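Local coordinates for protein amidohydrolase (Staphylococcus aureus, PDB 3NUR) that is a putative metal-dependent amidohydrolase of the TIM-barrel type, probably hydrolysing carbon-nitrogen bonds other than peptide bonds, and carries a bound calcium ion, at residues Ser24-Glu28 / Gly347-Leu353; Phe286-Gly292 / Arg310-Asp316. All blocks are in the same frame, centred on the assembly; numbering follows the deposited sequence.

Contact 1. Residues Ser24-Glu28 / Gly347-Leu353; sequences SITFE and GAKLLGL. With CA (calcium ion), chain B.
The Phe27 ring meets helix 336-351 with its outer rim: CZ comes within 3.5 Å of Gly347 CA, which lies at the ring edge near its plane, and Gly347 O sits in plane at that edge too. Gly347 thus meets the ring with its bare alpha carbon. Leu351 and Leu350 come at the ring obliquely; Leu351 CD1 is 3.8 Å from Phe27 CZ, and Leu350 CD2 makes a looser contact with CE1.

Ile25 works beside it. Its CG1 branch lies anti to the carbonyl carbon (chi1 -60°), which sends CD1 over the helix backbone, 3.7 Å from Ala348 N, and on to meet Leu353 CD1 tip to tip at 3.9 Å. CG2 slides past Leu351 CD1. The side-chain contacts are all apolar, and no hydrogen bond crosses between the segments. Gly352, with positive phi, ends the helix in a Schellman motif, after which Leu353 reaches back to Ile25.

Glu28 binds the calcium ion through OE1, together with His30, His192 and Asp316. Strand 24-31, paired in parallel with strand 87-94, receives the last helix of the TIM barrel on its outer side, and Phe27 and Leu350 both touch Ile250 of strand 249-251.

Contact 2. Residues Phe286-Gly292 / Arg310-Asp316; sequences FYITPSG and RILYAAD. With CA (calcium ion), chain B.
Arg310 folds back over Tyr287 and grips the carbonyl of Phe286. From CB, 3.8 Å from Phe286 O, the chain bends at chi2 (-51°) and chi3 (-64°), so CG and CD curl round that same oxygen. NE then bonds Phe286 O at 2.9 Å, with the oxygen in the guanidinium plane, and NH2 adds a weak bond to it. CZ stands 4.0 Å from the centroid of the Tyr287 ring, over its face but offset toward the rim, a cation-pi stack with the planes 20° apart. NH2 is close to Tyr287 CE2 and also bonds Asn248 OD1; NH1 reaches the neighbourhood of Tyr287 OH. One face is thus on the ring while the edge is held by polar atoms, which should fix the rotation of the group.

Beyond the arginine the backbones run side by side: Ile288 N bonds Arg310 O, and Leu312 N bonds Ile288 O, around a single bridge between Ile288 and Ile311. Though not a regular strand, 310-316 takes the place of the eighth strand of the TIM barrel, between 286-288 and 24-31, which it meets through a backbone bond of Tyr313 with Phe27. Leu312 CD1 packs on Tyr287 CB at 3.6 Å. Further on, Ala314 CB lies against Thr289 OG1, whose hydroxyl bonds Tyr190 OH.

At the far end Gly292 N bonds Ala314 O from above the carbonyl plane. Asp316 CB lies against Ser291 O, while OD1 binds the calcium ion at 2.1 Å; OD2 accepts from a water that also donates to Ser291 O.

Overall arrangement
Contact 1 is partly buried: it joins strand 24-31 to the C-terminal end of helix 336-351 by apolar side chains, without a hydrogen bond across. Contact 2 is buried, about 10 Å away between centres, and is made largely by backbone bonding and a cation-pi stack. The two touch directly. Glu28 OE2 probably bonds Ser291 OG (2.6 Å), which would help to position a metal ligand of contact 1, and Phe27 N probably bonds Tyr313 O, putting 310-316 between strands 24-31 and 286-288. Glu28 and Asp316 bring both contacts to the same calcium ion, where they share two of its waters.

Contact 1. Residues Ser24-Glu28 / Gly347-Leu353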
loop_
_atom_site.group_PDB
_atom_site.type_symbol
_atom_site.label_atom_id
_atom_site.label_comp_id
_atom_site.label_asym_id
_atom_site.label_seq_id
_atom_site.Cartn_x
_atom_site.Cartn_y
_atom_site.Cartn_z
ATOM N N SER A 24 12.865 -0.524 -13.100
ATOM C CA SER A 24 12.281 -0.541 -11.772
ATOM C C SER A 24 11.105 -1.464 -11.632
ATOM O O SER A 24 10.484 -1.859 -12.630
ATOM C CB SER A 24 11.860 0.873 -11.368
ATOM O OG SER A 24 10.800 1.355 -12.184
ATOM N N ILE A 25 10.799 -1.797 -10.376
ATOM C CA ILE A 25 9.588 -2.518 -9.961
ATOM C C ILE A 25 8.808 -1.421 -9.193
ATOM O O ILE A 25 9.359 -0.829 -8.257
ATOM C CB ILE A 25 9.862 -3.754 -9.067
ATOM C CG1 ILE A 25 10.742 -4.812 -9.782
ATOM C CG2 ILE A 25 8.525 -4.392 -8.606
ATOM C CD1 ILE A 25 11.346 -5.910 -8.800
ATOM N N THR A 26 7.561 -1.130 -9.594
ATOM C CA THR A 26 6.757 -0.084 -8.935
ATOM C C THR A 26 5.622 -0.751 -8.121
ATOM O O THR A 26 4.953 -1.678 -8.614
ATOM C CB THR A 26 6.344 1.029 -9.899
ATOM O OG1 THR A 26 5.679 0.450 -11.009
ATOM C CG2 THR A 26 7.533 1.894 -10.392
ATOM N N PHE A 27 5.430 -0.295 -6.875
ATOM C CA PHE A 27 4.561 -0.977 -5.915
ATOM C C PHE A 27 3.146 -0.464 -5.645
ATOM O O PHE A 27 2.369 -1.163 -4.978
ATOM C CB PHE A 27 5.330 -1.181 -4.608
ATOM C CG PHE A 27 6.285 -2.346 -4.642
ATOM C CD1 PHE A 27 5.924 -3.576 -4.097
ATOM C CD2 PHE A 27 7.556 -2.210 -5.201
ATOM C CE1 PHE A 27 6.805 -4.663 -4.132
ATOM C CE2 PHE A 27 8.451 -3.289 -5.208
ATOM C CZ PHE A 27 8.069 -4.504 -4.670
ATOM N N GLU A 28 2.817 0.757 -6.095
ATOM C CA GLU A 28 1.480 1.300 -5.823
ATOM C C GLU A 28 0.898 1.740 -7.136
ATOM O O GLU A 28 0.942 2.912 -7.468
ATOM C CB GLU A 28 1.552 2.453 -4.791
ATOM C CG GLU A 28 0.194 2.763 -4.165
ATOM C CD GLU A 28 0.197 4.041 -3.348
ATOM O OE1 GLU A 28 -0.581 4.959 -3.689
ATOM O OE2 GLU A 28 1.010 4.146 -2.398
ATOM N N GLY A 347 12.706 -4.866 -3.769
ATOM C CA GLY A 347 11.412 -5.386 -4.200
ATOM C C GLY A 347 11.455 -6.799 -4.740
ATOM O O GLY A 347 10.579 -7.604 -4.415
ATOM N N ALA A 348 12.503 -7.124 -5.541
ATOM C CA ALA A 348 12.667 -8.476 -6.106
ATOM C C ALA A 348 12.859 -9.500 -4.962
ATOM O O ALA A 348 12.275 -10.590 -5.007
ATOM C CB ALA A 348 13.870 -8.498 -7.041
ATOM N N LYS A 349 13.595 -9.112 -3.901
ATOM C CA LYS A 349 13.796 -9.989 -2.734
ATOM C C LYS A 349 12.468 -10.208 -1.998
ATOM O O LYS A 349 12.094 -11.349 -1.696
ATOM C CB LYS A 349 14.874 -9.437 -1.795
ATOM C CG LYS A 349 16.273 -9.617 -2.364
ATOM C CD LYS A 349 17.364 -9.012 -1.494
ATOM C CE LYS A 349 18.682 -8.888 -2.242
ATOM N NZ LYS A 349 19.167 -10.191 -2.781
ATOM N N LEU A 350 11.735 -9.113 -1.766
ATOM C CA LEU A 350 10.445 -9.139 -1.074
ATOM C C LEU A 350 9.400 -10.012 -1.803
ATOM O O LEU A 350 8.676 -10.776 -1.153
ATOM C CB LEU A 350 9.920 -7.693 -0.946
ATOM C CG LEU A 350 8.579 -7.501 -0.194
ATOM C CD1 LEU A 350 8.649 -8.075 1.221
ATOM C CD2 LEU A 350 8.202 -6.029 -0.145
ATOM N N LEU A 351 9.332 -9.899 -3.135
ATOM C CA LEU A 351 8.375 -10.624 -3.982
ATOM C C LEU A 351 8.839 -12.039 -4.378
ATOM O O LEU A 351 8.082 -12.760 -5.038
ATOM C CB LEU A 351 8.092 -9.831 -5.275
ATOM C CG LEU A 351 7.485 -8.420 -5.160
ATOM C CD1 LEU A 351 7.504 -7.725 -6.509
ATOM C CD2 LEU A 351 6.082 -8.449 -4.616
ATOM N N GLY A 352 10.070 -12.390 -4.024
ATOM C CA GLY A 352 10.666 -13.678 -4.367
ATOM C C GLY A 352 10.877 -13.835 -5.862
ATOM O O GLY A 352 10.629 -14.909 -6.404
ATOM N N LEU A 353 11.305 -12.759 -6.551
ATOM C CA LEU A 353 11.553 -12.793 -7.999
ATOM C C LEU A 353 12.956 -13.280 -8.330
ATOM O O LEU A 353 13.927 -12.791 -7.762
ATOM C CB LEU A 353 11.281 -11.428 -8.667
ATOM C CG LEU A 353 9.930 -10.743 -8.410
ATOM C CD1 LEU A 353 9.813 -9.471 -9.220
ATOM C CD2 LEU A 353 8.740 -11.660 -8.714
HETATM CA CA CA B . -2.553 5.091 -4.536
HETATM O O HOH W 1 -2.397 7.067 -3.625
HETATM O O HOH W 2 -4.659 5.796 -4.940
#

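Contact 2. Residues Phe286-Gly292 / Arg310-Asp316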
loop_
_atom_site.group_PDB
_atom_site.type_symbol
_atom_site.label_atom_id
_atom_site.label_comp_id
_atom_site.label_asym_id
_atom_site.label_seq_id
_atom_site.Cartn_x
_atom_site.Cartn_y
_atom_site.Cartn_z
ATOM N N PHE A 286 8.474 -2.925 8.142
ATOM C CA PHE A 286 7.788 -2.071 7.173
ATOM C C PHE A 286 8.700 -1.712 6.031
ATOM O O PHE A 286 9.915 -1.642 6.207
ATOM C CB PHE A 286 7.307 -0.751 7.841
ATOM C CG PHE A 286 5.989 -0.874 8.567
ATOM C CD1 PHE A 286 4.807 -0.426 7.980
ATOM C CD2 PHE A 286 5.925 -1.450 9.838
ATOM C CE1 PHE A 286 3.577 -0.564 8.641
ATOM C CE2 PHE A 286 4.695 -1.576 10.507
ATOM C CZ PHE A 286 3.536 -1.118 9.910
ATOM N N TYR A 287 8.097 -1.448 4.855
ATOM C CA TYR A 287 8.785 -0.903 3.684
ATOM C C TYR A 287 8.053 0.403 3.390
ATOM O O TYR A 287 6.852 0.512 3.637
ATOM C CB TYR A 287 8.668 -1.814 2.449
ATOM C CG TYR A 287 9.586 -3.007 2.532
ATOM C CD1 TYR A 287 10.858 -2.974 1.963
ATOM C CD2 TYR A 287 9.188 -4.170 3.181
ATOM C CE1 TYR A 287 11.701 -4.081 2.022
ATOM C CE2 TYR A 287 10.018 -5.287 3.238
ATOM C CZ TYR A 287 11.280 -5.234 2.666
ATOM O OH TYR A 287 12.092 -6.339 2.713
ATOM N N ILE A 288 8.763 1.380 2.875
ATOM C CA ILE A 288 8.135 2.674 2.586
ATOM C C ILE A 288 8.268 2.980 1.081
ATOM O O ILE A 288 9.335 2.755 0.507
ATOM C CB ILE A 288 8.788 3.773 3.474
ATOM C CG1 ILE A 288 8.358 3.631 4.961
ATOM C CG2 ILE A 288 8.508 5.191 2.928
ATOM C CD1 ILE A 288 9.143 4.487 5.956
ATOM N N THR A 289 7.226 3.584 0.481
ATOM C CA THR A 289 7.281 4.001 -0.921
ATOM C C THR A 289 6.950 5.500 -1.054
ATOM O O THR A 289 6.340 6.064 -0.141
ATOM C CB THR A 289 6.344 3.161 -1.863
ATOM O OG1 THR A 289 5.059 3.798 -2.032
ATOM C CG2 THR A 289 6.223 1.683 -1.498
ATOM N N PRO A 290 7.300 6.129 -2.205
ATOM C CA PRO A 290 6.995 7.554 -2.392
ATOM C C PRO A 290 5.582 7.809 -2.913
ATOM O O PRO A 290 5.147 8.957 -2.912
ATOM C CB PRO A 290 7.986 7.988 -3.484
ATOM C CG PRO A 290 8.802 6.787 -3.836
ATOM C CD PRO A 290 8.092 5.598 -3.337
ATOM N N SER A 291 4.894 6.769 -3.459
ATOM C CA SER A 291 3.585 6.929 -4.139
ATOM C C SER A 291 3.598 8.079 -5.168
ATOM O O SER A 291 2.686 8.913 -5.176
ATOM C CB SER A 291 2.465 7.160 -3.126
ATOM O OG SER A 291 2.508 6.230 -2.066
ATOM N N GLY A 292 4.656 8.161 -5.973
ATOM C CA GLY A 292 4.784 9.187 -7.006
ATOM C C GLY A 292 5.036 10.604 -6.517
ATOM O O GLY A 292 4.982 11.546 -7.318
ATOM N N ARG A 310 14.872 -0.528 3.147
ATOM C CA ARG A 310 13.433 -0.541 3.427
ATOM C C ARG A 310 12.635 0.346 2.486
ATOM O O ARG A 310 11.428 0.517 2.682
ATOM C CB ARG A 310 13.183 -0.150 4.917
ATOM C CG ARG A 310 13.962 -0.989 5.957
ATOM C CD ARG A 310 13.832 -2.506 5.812
ATOM N NE ARG A 310 12.454 -2.943 6.034
ATOM C CZ ARG A 310 12.098 -4.209 6.243
ATOM N NH1 ARG A 310 13.015 -5.170 6.254
ATOM N NH2 ARG A 310 10.824 -4.520 6.448
ATOM N N ILE A 311 13.281 0.884 1.444
ATOM C CA ILE A 311 12.591 1.767 0.503
ATOM C C ILE A 311 12.280 1.052 -0.806
ATOM O O ILE A 311 13.166 0.460 -1.429
ATOM C CB ILE A 311 13.381 3.096 0.284
ATOM C CG1 ILE A 311 13.633 3.832 1.635
ATOM C CG2 ILE A 311 12.684 4.014 -0.732
ATOM C CD1 ILE A 311 14.683 4.947 1.535
ATOM N N LEU A 312 11.017 1.130 -1.223
ATOM C CA LEU A 312 10.549 0.559 -2.488
ATOM C C LEU A 312 10.086 1.688 -3.391
ATOM O O LEU A 312 9.786 2.759 -2.892
ATOM C CB LEU A 312 9.387 -0.435 -2.258
ATOM C CG LEU A 312 9.666 -1.628 -1.356
ATOM C CD1 LEU A 312 8.374 -2.419 -1.090
ATOM C CD2 LEU A 312 10.756 -2.526 -1.936
ATOM N N TYR A 313 10.073 1.476 -4.713
ATOM C CA TYR A 313 9.663 2.514 -5.652
ATOM C C TYR A 313 8.183 2.375 -6.010
ATOM O O TYR A 313 7.625 1.285 -5.899
ATOM C CB TYR A 313 10.581 2.491 -6.888
ATOM C CG TYR A 313 10.832 3.837 -7.534
ATOM C CD1 TYR A 313 10.902 5.000 -6.771
ATOM C CD2 TYR A 313 11.049 3.942 -8.909
ATOM C CE1 TYR A 313 11.185 6.238 -7.357
ATOM C CE2 TYR A 313 11.333 5.173 -9.506
ATOM C CZ TYR A 313 11.390 6.318 -8.728
ATOM O OH TYR A 313 11.649 7.533 -9.321
ATOM N N ALA A 314 7.532 3.485 -6.347
ATOM C CA ALA A 314 6.086 3.507 -6.660
ATOM C C ALA A 314 5.736 4.833 -7.304
ATOM O O ALA A 314 6.308 5.858 -6.930
ATOM C CB ALA A 314 5.261 3.323 -5.388
ATOM N N ALA A 315 4.772 4.821 -8.239
ATOM C CA ALA A 315 4.352 6.016 -8.974
ATOM C C ALA A 315 2.934 6.489 -8.666
ATOM O O ALA A 315 2.600 7.615 -9.021
ATOM C CB ALA A 315 4.436 5.737 -10.479
ATOM N N ASP A 316 2.078 5.611 -8.110
ATOM C CA ASP A 316 0.633 5.887 -7.908
ATOM C C ASP A 316 -0.060 6.014 -9.287
ATOM O O ASP A 316 -1.068 6.719 -9.447
ATOM C CB ASP A 316 0.368 7.113 -6.993
ATOM C CG ASP A 316 -0.974 7.054 -6.296
ATOM O OD1 ASP A 316 -1.559 5.935 -6.217
ATOM O OD2 ASP A 316 -1.499 8.141 -5.901
HETATM CA CA CA B . -2.553 5.091 -4.536
HETATM O O HOH W 3 0.013 9.645 -4.250
HETATM O O HOH W 1 -2.397 7.067 -3.625
HETATM O O HOH W 2 -4.659 5.796 -4.940
#